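Local coordinates for fat acid-binding protein (Eubacterium ventriosum, PDB 3NYI) that is a DegV-family protein that binds stearic acid in the crystal and probably serves in lipid binding, at residues Y5-D10 with Q137-L142; C13-E18 with T130-I135; A160-F165 with G288-Y293; V220-K225 with E257-V262. All coordinates share one frame; numbering follows the deposited sequence.

Contact 1: Y5-D10 with Q137-L142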
loop_
_atom_site.group_PDB
_atom_site.type_symbol
_atom_site.label_atom_id
_atom_site.label_comp_id
_atom_site.label_asym_id
_atom_site.label_seq_id
_atom_site.Cartn_x
_atom_site.Cartn_y
_atom_site.Cartn_z
ATOM N N TYR A 5 7.982 19.280 7.718
ATOM C CA TYR A 5 6.873 18.435 8.132
ATOM C C TYR A 5 7.366 17.076 8.582
ATOM O O TYR A 5 8.367 16.555 8.073
ATOM C CB TYR A 5 5.852 18.277 7.001
ATOM C CG TYR A 5 4.962 19.480 6.847
ATOM C CD1 TYR A 5 5.380 20.590 6.117
ATOM C CD2 TYR A 5 3.717 19.524 7.458
ATOM C CE1 TYR A 5 4.570 21.705 5.991
ATOM C CE2 TYR A 5 2.900 20.633 7.336
ATOM C CZ TYR A 5 3.331 21.717 6.602
ATOM O OH TYR A 5 2.515 22.818 6.487
ATOM N N LYS A 6 6.663 16.510 9.553
ATOM C CA LYS A 6 6.908 15.139 9.920
ATOM C C LYS A 6 5.856 14.266 9.236
ATOM O O LYS A 6 4.674 14.295 9.599
ATOM C CB LYS A 6 6.864 14.975 11.433
ATOM C CG LYS A 6 8.076 15.555 12.130
ATOM C CD LYS A 6 9.334 14.757 11.833
ATOM C CE LYS A 6 10.523 15.323 12.611
ATOM N NZ LYS A 6 11.697 14.408 12.623
ATOM N N ILE A 7 6.292 13.525 8.219
ATOM C CA ILE A 7 5.413 12.618 7.479
ATOM C C ILE A 7 5.254 11.293 8.232
ATOM O O ILE A 7 6.240 10.688 8.654
ATOM C CB ILE A 7 5.944 12.394 6.057
ATOM C CG1 ILE A 7 5.977 13.735 5.314
ATOM C CG2 ILE A 7 5.096 11.362 5.311
ATOM C CD1 ILE A 7 6.656 13.695 3.958
ATOM N N VAL A 8 4.006 10.870 8.425
ATOM C CA VAL A 8 3.701 9.618 9.102
ATOM C C VAL A 8 2.813 8.748 8.196
ATOM O O VAL A 8 2.013 9.266 7.417
ATOM C CB VAL A 8 2.980 9.880 10.453
ATOM C CG1 VAL A 8 2.728 8.565 11.229
ATOM C CG2 VAL A 8 3.784 10.883 11.306
ATOM N N SER A 9 2.986 7.434 8.269
ATOM C CA SER A 9 2.085 6.512 7.566
ATOM C C SER A 9 1.874 5.289 8.429
ATOM O O SER A 9 2.704 5.001 9.299
ATOM C CB SER A 9 2.679 6.091 6.219
ATOM O OG SER A 9 1.823 5.172 5.535
ATOM N N ASP A 10 0.761 4.582 8.215
ATOM C CA ASP A 10 0.591 3.274 8.826
ATOM C C ASP A 10 1.427 2.287 8.029
ATOM O O ASP A 10 1.880 2.589 6.915
ATOM C CB ASP A 10 -0.893 2.864 8.951
ATOM C CG ASP A 10 -1.586 2.668 7.598
ATOM O OD1 ASP A 10 -0.890 2.374 6.614
ATOM O OD2 ASP A 10 -2.838 2.787 7.537
ATOM N N GLN A 137 5.293 10.932 -3.756
ATOM C CA GLN A 137 4.968 12.165 -4.474
ATOM C C GLN A 137 4.931 13.330 -3.486
ATOM O O GLN A 137 5.422 14.409 -3.778
ATOM C CB GLN A 137 3.645 12.055 -5.232
ATOM C CG GLN A 137 3.728 11.203 -6.496
ATOM C CD GLN A 137 4.668 11.807 -7.538
ATOM O OE1 GLN A 137 4.551 12.981 -7.873
ATOM N NE2 GLN A 137 5.614 11.007 -8.034
ATOM N N PHE A 138 4.370 13.100 -2.300
ATOM C CA PHE A 138 4.303 14.141 -1.283
ATOM C C PHE A 138 5.700 14.526 -0.802
ATOM O O PHE A 138 6.014 15.705 -0.674
ATOM C CB PHE A 138 3.447 13.680 -0.084
ATOM C CG PHE A 138 2.831 14.817 0.669
ATOM C CD1 PHE A 138 1.664 15.407 0.208
ATOM C CD2 PHE A 138 3.433 15.317 1.816
ATOM C CE1 PHE A 138 1.100 16.473 0.875
ATOM C CE2 PHE A 138 2.872 16.383 2.496
ATOM C CZ PHE A 138 1.703 16.962 2.026
ATOM N N VAL A 139 6.534 13.523 -0.533
ATOM C CA VAL A 139 7.925 13.761 -0.151
ATOM C C VAL A 139 8.648 14.579 -1.225
ATOM O O VAL A 139 9.377 15.527 -0.914
ATOM C CB VAL A 139 8.687 12.442 0.101
ATOM C CG1 VAL A 139 10.199 12.697 0.180
ATOM C CG2 VAL A 139 8.168 11.756 1.372
ATOM N N ARG A 140 8.429 14.218 -2.483
ATOM C CA ARG A 140 9.014 14.962 -3.608
ATOM C C ARG A 140 8.585 16.428 -3.622
ATOM O O ARG A 140 9.422 17.329 -3.742
ATOM C CB ARG A 140 8.645 14.317 -4.937
ATOM C CG ARG A 140 9.282 12.968 -5.189
ATOM C CD ARG A 140 8.722 12.349 -6.462
ATOM N NE ARG A 140 9.246 11.005 -6.687
ATOM C CZ ARG A 140 9.790 10.608 -7.833
ATOM N NH1 ARG A 140 9.871 11.450 -8.862
ATOM N NH2 ARG A 140 10.248 9.370 -7.950
HETATM N N MSE A 141 7.282 16.669 -3.499
HETATM C CA MSE A 141 6.759 18.037 -3.554
HETATM C C MSE A 141 7.365 18.938 -2.495
HETATM O O MSE A 141 7.785 20.065 -2.793
HETATM C CB MSE A 141 5.220 18.053 -3.505
HETATM C CG MSE A 141 4.579 17.465 -4.775
HETATM SE SE MSE A 141 2.628 17.647 -4.833
HETATM C CE MSE A 141 2.169 16.131 -3.683
ATOM N N LEU A 142 7.419 18.436 -1.263
ATOM C CA LEU A 142 8.002 19.185 -0.163
ATOM C C LEU A 142 9.497 19.403 -0.344
ATOM O O LEU A 142 9.995 20.484 -0.070
ATOM C CB LEU A 142 7.717 18.494 1.175
ATOM C CG LEU A 142 6.225 18.354 1.482
ATOM C CD1 LEU A 142 6.017 17.879 2.916
ATOM C CD2 LEU A 142 5.493 19.668 1.243
#
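Ile7 is the residue through which strand 6-10 reaches helix 128-143. The strand and the helix run antiparallel, at 177° over the local segments. Their axes lie 10.8 Å apart, as in an alpha/beta layer, so only side chains bridge the gap, and all the bridging is apolar.

The tight part centres on a single methyl group. CG1 of Ile7 stands anti to the carbonyl carbon (chi1 -61°), and an extended second torsion (172°) carries CD1 straight out from the sheet. CD1 of Ile7 meets CG2 of Val139 at 3.6 Å. The same methyl sits at the edge of the Phe138 ring, close to the ring plane and 4.2 Å from CD2 of Phe138; both side chains cross obliquely to that of Ile7. A third partner is more distant: CD1 of Leu142 lies 4.4 Å from CD1 of Ile7. Ile7, Phe138 and Val139 are all buried.

Toward the start of the strand the packing thins. There Tyr5 offers its CB to CD1 of Leu142 at 4.1 Å, and both of these residues are partly exposed, so this end is the one nearer solvent. The total area buried between the segments, 187 Å², is accordingly modest.

Around this core, Tyr5 and Ile7 also touch the parallel neighbour strand 87-91, and the Phe138 ring meets Phe90 there edge-to-face. Helix 148-161 packs on Phe138 through Phe148 and Ala151, while Lys6 and Val8, on the other face of the strand, lean on helix 70-81.

Contact 2: C13-E18 with T130-I135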
loop_
_atom_site.group_PDB
_atom_site.type_symbol
_atom_site.label_atom_id
_atom_site.label_comp_id
_atom_site.label_asym_id
_atom_site.label_seq_id
_atom_site.Cartn_x
_atom_site.Cartn_y
_atom_site.Cartn_z
ATOM N N CYS A 13 1.930 0.849 3.932
ATOM C CA CYS A 13 2.611 1.462 2.769
ATOM C C CYS A 13 3.822 0.644 2.287
ATOM O O CYS A 13 4.246 0.757 1.136
ATOM C CB CYS A 13 3.041 2.901 3.096
ATOM S SG CYS A 13 4.443 3.010 4.282
ATOM N N ASP A 14 4.382 -0.171 3.175
ATOM C CA ASP A 14 5.471 -1.090 2.797
ATOM C C ASP A 14 6.759 -0.397 2.296
ATOM O O ASP A 14 7.566 -1.010 1.597
ATOM C CB ASP A 14 4.985 -2.095 1.737
ATOM C CG ASP A 14 3.901 -3.018 2.255
ATOM O OD1 ASP A 14 3.851 -3.235 3.486
ATOM O OD2 ASP A 14 3.112 -3.547 1.432
ATOM N N LEU A 15 6.947 0.868 2.646
ATOM C CA LEU A 15 8.161 1.582 2.265
ATOM C C LEU A 15 9.389 0.929 2.882
ATOM O O LEU A 15 9.351 0.494 4.027
ATOM C CB LEU A 15 8.067 3.054 2.677
ATOM C CG LEU A 15 7.215 3.923 1.752
ATOM C CD1 LEU A 15 6.791 5.207 2.468
ATOM C CD2 LEU A 15 7.964 4.229 0.448
ATOM N N SER A 16 10.478 0.862 2.121
ATOM C CA SER A 16 11.698 0.208 2.601
ATOM C C SER A 16 12.318 0.891 3.823
ATOM O O SER A 16 12.141 2.095 4.034
ATOM C CB SER A 16 12.739 0.153 1.479
ATOM O OG SER A 16 13.444 1.386 1.390
ATOM N N LYS A 17 13.063 0.125 4.617
ATOM C CA LYS A 17 13.827 0.688 5.732
ATOM C C LYS A 17 14.674 1.870 5.271
ATOM O O LYS A 17 14.697 2.916 5.920
ATOM C CB LYS A 17 14.734 -0.367 6.362
ATOM C CG LYS A 17 14.003 -1.399 7.203
ATOM C CD LYS A 17 13.385 -0.775 8.441
ATOM C CE LYS A 17 12.785 -1.841 9.357
ATOM N NZ LYS A 17 13.812 -2.787 9.884
ATOM N N GLU A 18 15.363 1.689 4.145
ATOM C CA GLU A 18 16.197 2.740 3.557
ATOM C C GLU A 18 15.415 4.015 3.271
ATOM O O GLU A 18 15.897 5.119 3.527
ATOM C CB GLU A 18 16.798 2.277 2.231
ATOM C CG GLU A 18 17.837 1.190 2.307
ATOM C CD GLU A 18 18.517 0.983 0.961
ATOM O OE1 GLU A 18 18.214 1.753 0.019
ATOM O OE2 GLU A 18 19.353 0.061 0.843
ATOM N N THR A 130 0.931 1.641 -4.056
ATOM C CA THR A 130 0.382 2.947 -4.418
ATOM C C THR A 130 0.324 3.872 -3.216
ATOM O O THR A 130 0.329 5.064 -3.368
ATOM C CB THR A 130 -1.014 2.894 -5.090
ATOM O OG1 THR A 130 -1.826 1.910 -4.446
ATOM C CG2 THR A 130 -0.907 2.572 -6.618
ATOM N N GLN A 131 0.235 3.317 -2.007
ATOM C CA GLN A 131 0.354 4.149 -0.844
ATOM C C GLN A 131 1.787 4.657 -0.765
ATOM O O GLN A 131 2.008 5.827 -0.468
ATOM C CB GLN A 131 -0.015 3.370 0.435
ATOM C CG GLN A 131 -0.192 4.261 1.661
ATOM C CD GLN A 131 -0.708 3.437 2.836
ATOM O OE1 GLN A 131 -1.298 2.371 2.635
ATOM N NE2 GLN A 131 -0.479 3.912 4.058
ATOM N N ALA A 132 2.763 3.788 -1.037
ATOM C CA ALA A 132 4.166 4.225 -1.092
ATOM C C ALA A 132 4.405 5.291 -2.193
ATOM O O ALA A 132 5.088 6.307 -1.966
ATOM C CB ALA A 132 5.081 3.023 -1.303
ATOM N N LEU A 133 3.827 5.066 -3.369
ATOM C CA LEU A 133 3.943 6.049 -4.472
ATOM C C LEU A 133 3.349 7.408 -4.107
ATOM O O LEU A 133 3.919 8.450 -4.441
ATOM C CB LEU A 133 3.266 5.519 -5.742
ATOM C CG LEU A 133 4.057 4.410 -6.440
ATOM C CD1 LEU A 133 3.210 3.722 -7.507
ATOM C CD2 LEU A 133 5.358 4.988 -7.045
ATOM N N LEU A 134 2.198 7.403 -3.429
ATOM C CA LEU A 134 1.576 8.662 -3.038
ATOM C C LEU A 134 2.422 9.394 -2.001
ATOM O O LEU A 134 2.650 10.592 -2.111
ATOM C CB LEU A 134 0.158 8.445 -2.497
ATOM C CG LEU A 134 -0.572 9.736 -2.110
ATOM C CD1 LEU A 134 -0.937 10.550 -3.366
ATOM C CD2 LEU A 134 -1.830 9.430 -1.287
ATOM N N ILE A 135 2.872 8.677 -0.975
ATOM C CA ILE A 135 3.721 9.296 0.014
ATOM C C ILE A 135 4.957 9.891 -0.652
ATOM O O ILE A 135 5.355 11.018 -0.372
ATOM C CB ILE A 135 4.138 8.288 1.089
ATOM C CG1 ILE A 135 2.924 7.954 1.958
ATOM C CG2 ILE A 135 5.231 8.875 1.936
ATOM C CD1 ILE A 135 3.097 6.651 2.804
#
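Cys13 and Leu15 pack on helix 128-143 from the turn that links strand 6-10 to helix 17-23, a strand-to-helix connection of the alpha/beta fold in which Ser16 takes the N-cap position.

Along the helix, Gln131 comes first. Its CG is anti to the backbone N (chi1 -168°) and the chain runs on extended, so the side chain lies alongside Cys13, with NE2 of Gln131 3.8 Å from CB of Cys13. The amide is held elsewhere: NE2 donates to Asp10 OD1. With an alanine here, Asp10 OD1 would probably lose this donor and the flank of Cys13 its cover.

Ala132 follows, where the backbones come closest, CA of Cys13 and CA of Ala132 being 5.0 Å apart. The small methyl is consistent with so close an approach: CB of Ala132 rests 3.4 Å from O of Cys13 and 3.6 Å from CD2 of Leu15.

One turn later, CD1 of Ile135 touches both loop residues, 3.8 Å from CB of Cys13 and 4.0 Å from CD1 of Leu15. N of Leu15 makes a weak but nearly straight bond to SG of Cys13, 3.7 Å long with 169° at the hydrogen.

Contact 3: A160-F165 with G288-Y293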
loop_
_atom_site.group_PDB
_atom_site.type_symbol
_atom_site.label_atom_id
_atom_site.label_comp_id
_atom_site.label_asym_id
_atom_site.label_seq_id
_atom_site.Cartn_x
_atom_site.Cartn_y
_atom_site.Cartn_z
ATOM N N ALA A 160 -6.482 9.922 -7.588
ATOM C CA ALA A 160 -7.333 9.417 -8.671
ATOM C C ALA A 160 -6.535 8.685 -9.766
ATOM O O ALA A 160 -7.054 7.779 -10.431
ATOM C CB ALA A 160 -8.148 10.555 -9.278
ATOM N N SER A 161 -5.272 9.070 -9.943
ATOM C CA SER A 161 -4.450 8.527 -11.022
ATOM C C SER A 161 -3.794 7.218 -10.620
ATOM O O SER A 161 -3.362 6.452 -11.483
ATOM C CB SER A 161 -3.356 9.520 -11.436
ATOM O OG SER A 161 -2.271 9.484 -10.506
ATOM N N ALA A 162 -3.707 6.951 -9.311
ATOM C CA ALA A 162 -3.006 5.769 -8.845
ATOM C C ALA A 162 -3.704 4.477 -9.251
ATOM O O ALA A 162 -4.937 4.387 -9.213
ATOM C CB ALA A 162 -2.825 5.813 -7.270
ATOM N N ARG A 163 -2.922 3.462 -9.615
ATOM C CA ARG A 163 -3.477 2.130 -9.894
ATOM C C ARG A 163 -2.543 1.050 -9.376
ATOM O O ARG A 163 -1.325 1.189 -9.474
ATOM C CB ARG A 163 -3.616 1.878 -11.400
ATOM C CG ARG A 163 -4.605 2.756 -12.156
ATOM C CD ARG A 163 -6.040 2.459 -11.714
ATOM N NE ARG A 163 -6.990 3.189 -12.552
ATOM C CZ ARG A 163 -7.345 4.446 -12.355
ATOM N NH1 ARG A 163 -6.839 5.126 -11.328
ATOM N NH2 ARG A 163 -8.209 5.026 -13.183
ATOM N N ILE A 164 -3.106 -0.051 -8.884
ATOM C CA ILE A 164 -2.319 -1.265 -8.738
ATOM C C ILE A 164 -2.875 -2.293 -9.693
ATOM O O ILE A 164 -4.091 -2.474 -9.774
ATOM C CB ILE A 164 -2.385 -1.894 -7.306
ATOM C CG1 ILE A 164 -2.100 -0.862 -6.224
ATOM C CG2 ILE A 164 -1.381 -3.055 -7.220
ATOM C CD1 ILE A 164 -2.173 -1.438 -4.776
ATOM N N PHE A 165 -1.987 -2.981 -10.398
ATOM C CA PHE A 165 -2.366 -4.087 -11.260
ATOM C C PHE A 165 -1.642 -5.317 -10.744
ATOM O O PHE A 165 -0.421 -5.326 -10.667
ATOM C CB PHE A 165 -1.922 -3.791 -12.700
ATOM C CG PHE A 165 -2.504 -2.529 -13.256
ATOM C CD1 PHE A 165 -3.823 -2.498 -13.680
ATOM C CD2 PHE A 165 -1.745 -1.362 -13.328
ATOM C CE1 PHE A 165 -4.387 -1.319 -14.188
ATOM C CE2 PHE A 165 -2.297 -0.188 -13.833
ATOM C CZ PHE A 165 -3.626 -0.170 -14.262
ATOM N N GLY A 288 2.445 -0.885 -9.383
ATOM C CA GLY A 288 1.657 0.295 -9.094
ATOM C C GLY A 288 2.149 1.459 -9.931
ATOM O O GLY A 288 3.328 1.525 -10.311
ATOM N N VAL A 289 1.245 2.375 -10.246
ATOM C CA VAL A 289 1.627 3.552 -11.012
ATOM C C VAL A 289 0.947 4.754 -10.397
ATOM O O VAL A 289 -0.089 4.626 -9.739
ATOM C CB VAL A 289 1.225 3.441 -12.512
ATOM C CG1 VAL A 289 1.692 2.113 -13.074
ATOM C CG2 VAL A 289 -0.299 3.612 -12.678
ATOM N N ILE A 290 1.529 5.922 -10.606
ATOM C CA ILE A 290 0.901 7.160 -10.168
ATOM C C ILE A 290 1.412 8.285 -11.039
ATOM O O ILE A 290 2.520 8.198 -11.578
ATOM C CB ILE A 290 1.208 7.463 -8.669
ATOM C CG1 ILE A 290 0.212 8.480 -8.094
ATOM C CG2 ILE A 290 2.637 7.965 -8.517
ATOM C CD1 ILE A 290 0.253 8.603 -6.525
ATOM N N ARG A 291 0.616 9.344 -11.180
ATOM C CA ARG A 291 1.021 10.483 -12.003
ATOM C C ARG A 291 2.163 11.219 -11.320
ATOM O O ARG A 291 2.195 11.311 -10.098
ATOM C CB ARG A 291 -0.136 11.471 -12.206
ATOM C CG ARG A 291 -1.087 11.134 -13.333
ATOM C CD ARG A 291 -0.426 11.342 -14.675
ATOM N NE ARG A 291 -0.175 12.752 -14.947
ATOM C CZ ARG A 291 -1.002 13.539 -15.631
ATOM N NH1 ARG A 291 -2.150 13.065 -16.102
ATOM N NH2 ARG A 291 -0.681 14.806 -15.830
ATOM N N LYS A 292 3.099 11.742 -12.108
ATOM C CA LYS A 292 4.110 12.646 -11.554
ATOM C C LYS A 292 3.453 13.986 -11.262
ATOM O O LYS A 292 2.851 14.588 -12.152
ATOM C CB LYS A 292 5.267 12.859 -12.533
ATOM C CG LYS A 292 5.910 11.600 -13.054
ATOM C CD LYS A 292 6.619 11.941 -14.378
ATOM C CE LYS A 292 7.575 10.857 -14.817
ATOM N NZ LYS A 292 8.346 11.307 -16.015
ATOM N N TYR A 293 3.561 14.461 -10.023
ATOM C CA TYR A 293 2.892 15.716 -9.661
ATOM C C TYR A 293 3.221 16.874 -10.618
ATOM O O TYR A 293 2.374 17.727 -10.858
ATOM C CB TYR A 293 3.184 16.124 -8.212
ATOM C CG TYR A 293 4.467 16.903 -8.045
ATOM C CD1 TYR A 293 4.481 18.289 -8.172
ATOM C CD2 TYR A 293 5.665 16.254 -7.763
ATOM C CE1 TYR A 293 5.659 19.009 -8.030
ATOM C CE2 TYR A 293 6.842 16.966 -7.613
ATOM C CZ TYR A 293 6.833 18.341 -7.752
ATOM O OH TYR A 293 8.004 19.048 -7.599
#
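Two neighbouring antiparallel strands of the mixed sheet, 163-167 and 285-291, meet here through Arg163 and Val289, a hydrogen-bonded pair. N of Arg163 donates to O of Val289 at 3.1 Å, the donor tilted 25° from the carbonyl plane. The return bond, from N of Val289 to O of Arg163, is 2.9 Å and lies in the carbonyl plane. Next to it, Ile164 and Gly288 form a non-hydrogen-bonded pair with CA atoms 4.3 Å apart.

Beyond the paired strands, a side-chain bond ties in the end of helix 148-161. OG of Ser161 accepts N of Arg291 at 3.0 Å, while also bonding Leu158 O, and CB of Ser161 packs on CG of Arg291 at 3.4 Å.

Arg163 bends at its second torsion (chi2 -67°) and turns back over the helix end, where NH1 reaches O of Ala160 at 2.8 Å and O of Ala162 at 2.9 Å, both in the guanidinium plane. A leucine in its place would probably leave these two carbonyls without this donor.

The two are adjacent interior strands of the six-stranded mixed sheet, 163-167 following helix 148-161, with the bound stearic acid touching Ile164 on the other face.

Contact 4: V220-K225 with E257-V262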
loop_
_atom_site.group_PDB
_atom_site.type_symbol
_atom_site.label_atom_id
_atom_site.label_comp_id
_atom_site.label_asym_id
_atom_site.label_seq_id
_atom_site.Cartn_x
_atom_site.Cartn_y
_atom_site.Cartn_z
ATOM N N VAL A 220 -1.594 -9.185 -16.223
ATOM C CA VAL A 220 -1.361 -8.005 -15.390
ATOM C C VAL A 220 -0.679 -6.908 -16.209
ATOM O O VAL A 220 -1.114 -5.757 -16.189
ATOM C CB VAL A 220 -0.523 -8.322 -14.129
ATOM C CG1 VAL A 220 -0.010 -7.034 -13.477
ATOM C CG2 VAL A 220 -1.353 -9.118 -13.121
ATOM N N LEU A 221 0.385 -7.270 -16.924
ATOM C CA LEU A 221 1.142 -6.308 -17.729
ATOM C C LEU A 221 0.297 -5.713 -18.853
ATOM O O LEU A 221 0.396 -4.522 -19.154
ATOM C CB LEU A 221 2.402 -6.944 -18.319
ATOM C CG LEU A 221 3.566 -7.209 -17.361
ATOM C CD1 LEU A 221 4.640 -8.037 -18.044
ATOM C CD2 LEU A 221 4.144 -5.903 -16.848
ATOM N N GLN A 222 -0.539 -6.531 -19.473
ATOM C CA GLN A 222 -1.360 -6.020 -20.565
ATOM C C GLN A 222 -2.414 -5.038 -20.058
ATOM O O GLN A 222 -2.684 -4.023 -20.700
ATOM C CB GLN A 222 -1.981 -7.159 -21.379
ATOM C CG GLN A 222 -0.968 -7.850 -22.266
ATOM C CD GLN A 222 -0.168 -6.860 -23.112
ATOM O OE1 GLN A 222 -0.734 -6.072 -23.878
ATOM N NE2 GLN A 222 1.152 -6.894 -22.970
ATOM N N VAL A 223 -2.995 -5.320 -18.895
ATOM C CA VAL A 223 -3.949 -4.389 -18.313
ATOM C C VAL A 223 -3.271 -3.062 -17.922
ATOM O O VAL A 223 -3.832 -1.973 -18.108
ATOM C CB VAL A 223 -4.649 -4.995 -17.070
ATOM C CG1 VAL A 223 -5.470 -3.938 -16.391
ATOM C CG2 VAL A 223 -5.534 -6.159 -17.486
ATOM N N ALA A 224 -2.064 -3.141 -17.375
ATOM C CA ALA A 224 -1.367 -1.913 -16.995
ATOM C C ALA A 224 -1.017 -1.122 -18.260
ATOM O O ALA A 224 -1.117 0.099 -18.281
ATOM C CB ALA A 224 -0.114 -2.221 -16.228
ATOM N N LYS A 225 -0.598 -1.835 -19.296
ATOM C CA LYS A 225 -0.130 -1.189 -20.526
ATOM C C LYS A 225 -1.241 -0.363 -21.169
ATOM O O LYS A 225 -1.014 0.770 -21.603
ATOM C CB LYS A 225 0.418 -2.206 -21.509
ATOM C CG LYS A 225 0.916 -1.556 -22.824
ATOM C CD LYS A 225 1.524 -2.579 -23.778
ATOM C CE LYS A 225 1.748 -1.970 -25.178
ATOM N NZ LYS A 225 2.367 -0.613 -25.094
ATOM N N GLU A 257 9.667 -3.619 -17.269
ATOM C CA GLU A 257 10.432 -2.590 -17.955
ATOM C C GLU A 257 10.413 -2.835 -19.456
ATOM O O GLU A 257 10.253 -1.904 -20.244
ATOM C CB GLU A 257 11.874 -2.532 -17.439
ATOM C CG GLU A 257 11.996 -1.968 -16.024
ATOM C CD GLU A 257 13.434 -1.691 -15.627
ATOM O OE1 GLU A 257 14.349 -2.219 -16.296
ATOM O OE2 GLU A 257 13.648 -0.938 -14.649
ATOM N N SER A 258 10.570 -4.101 -19.829
ATOM C CA SER A 258 10.588 -4.525 -21.216
ATOM C C SER A 258 9.223 -4.332 -21.875
ATOM O O SER A 258 9.117 -3.759 -22.961
ATOM C CB SER A 258 11.000 -5.999 -21.287
ATOM O OG SER A 258 10.785 -6.536 -22.577
ATOM N N THR A 259 8.175 -4.804 -21.212
ATOM C CA THR A 259 6.841 -4.762 -21.806
ATOM C C THR A 259 6.291 -3.341 -21.911
ATOM O O THR A 259 5.699 -2.961 -22.928
ATOM C CB THR A 259 5.861 -5.663 -21.044
ATOM O OG1 THR A 259 6.346 -7.010 -21.071
ATOM C CG2 THR A 259 4.473 -5.620 -21.680
ATOM N N LEU A 260 6.515 -2.549 -20.874
ATOM C CA LEU A 260 5.979 -1.198 -20.819
ATOM C C LEU A 260 6.940 -0.162 -21.392
ATOM O O LEU A 260 6.545 0.976 -21.644
ATOM C CB LEU A 260 5.637 -0.822 -19.376
ATOM C CG LEU A 260 4.693 -1.751 -18.621
ATOM C CD1 LEU A 260 4.247 -1.065 -17.329
ATOM C CD2 LEU A 260 3.505 -2.129 -19.485
ATOM N N ASP A 261 8.197 -0.556 -21.596
ATOM C CA ASP A 261 9.230 0.373 -22.053
ATOM C C ASP A 261 9.372 1.534 -21.070
ATOM O O ASP A 261 9.290 2.707 -21.443
ATOM C CB ASP A 261 8.918 0.900 -23.457
ATOM C CG ASP A 261 10.074 1.688 -24.048
ATOM O OD1 ASP A 261 11.239 1.327 -23.770
ATOM O OD2 ASP A 261 9.821 2.667 -24.783
ATOM N N VAL A 262 9.560 1.199 -19.798
ATOM C CA VAL A 262 9.822 2.204 -18.789
ATOM C C VAL A 262 10.981 1.750 -17.922
ATOM O O VAL A 262 11.417 0.603 -17.996
ATOM C CB VAL A 262 8.596 2.434 -17.887
ATOM C CG1 VAL A 262 7.401 2.847 -18.725
ATOM C CG2 VAL A 262 8.280 1.166 -17.085
#
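Helices 213-231 and 246-260 pack side by side, with CA of Lys225 6.1 Å from CA of Leu260 and CA of Leu221 7.2 Å from CA of Thr259. They form the helical layer on one face of the mixed alpha/beta sheet, and strand 236-242 lies between them in the chain. Contact is by van der Waals packing, deeper at the leucines and shallower at the more exposed edge.

Leu221 sends CD1 against Thr259, 3.6 Å from OG1, which itself bonds Glu255 O. In Thr259, OG1 is anti to the carbonyl carbon (chi1 -59°), which leaves CG2 anti to the backbone N and pointing back to helix 213-231, where the bent chain of Gln222, crossing at about a right angle, brings NE2 to 3.8 Å from it.

Asp261, the first residue to leave helical angles, has a positive phi, and N of Val262 bonds to O of Glu257 at 3.2 Å. On the buried side, Leu260 and Ala224 both touch Leu287. Lys225 runs out extended and then bends at its last torsion, where NZ makes a salt bridge with Asp229, and its CB lies 3.7 Å from CD2 of Leu260, which also sits 3.9 Å from O of Leu221.

In the fold
Contacts 1 and 2 share helix 128-143, their centres 10 Å apart, and join it to strand 6-10 of the N-terminal sheet and the turn that follows it. Contact 3 lies in the other mixed sheet, with its centre 13 Å from that of contact 2 and 16 Å from that of contact 1. Helix 128-143 spans the gap, because Thr130 and Leu133 pack on strands 163-167 and 285-291, and Gln137 OE1 bonds to Tyr293 N. Contact 4, its centre about 14 Å from that of contact 3, falls between the latter's segments in sequence and covers the sheet through Val220, Val223 and Ala224 against Phe165. Thus one helix lies between the two sheets and contacts both, with stearic acid bound beside Ile164.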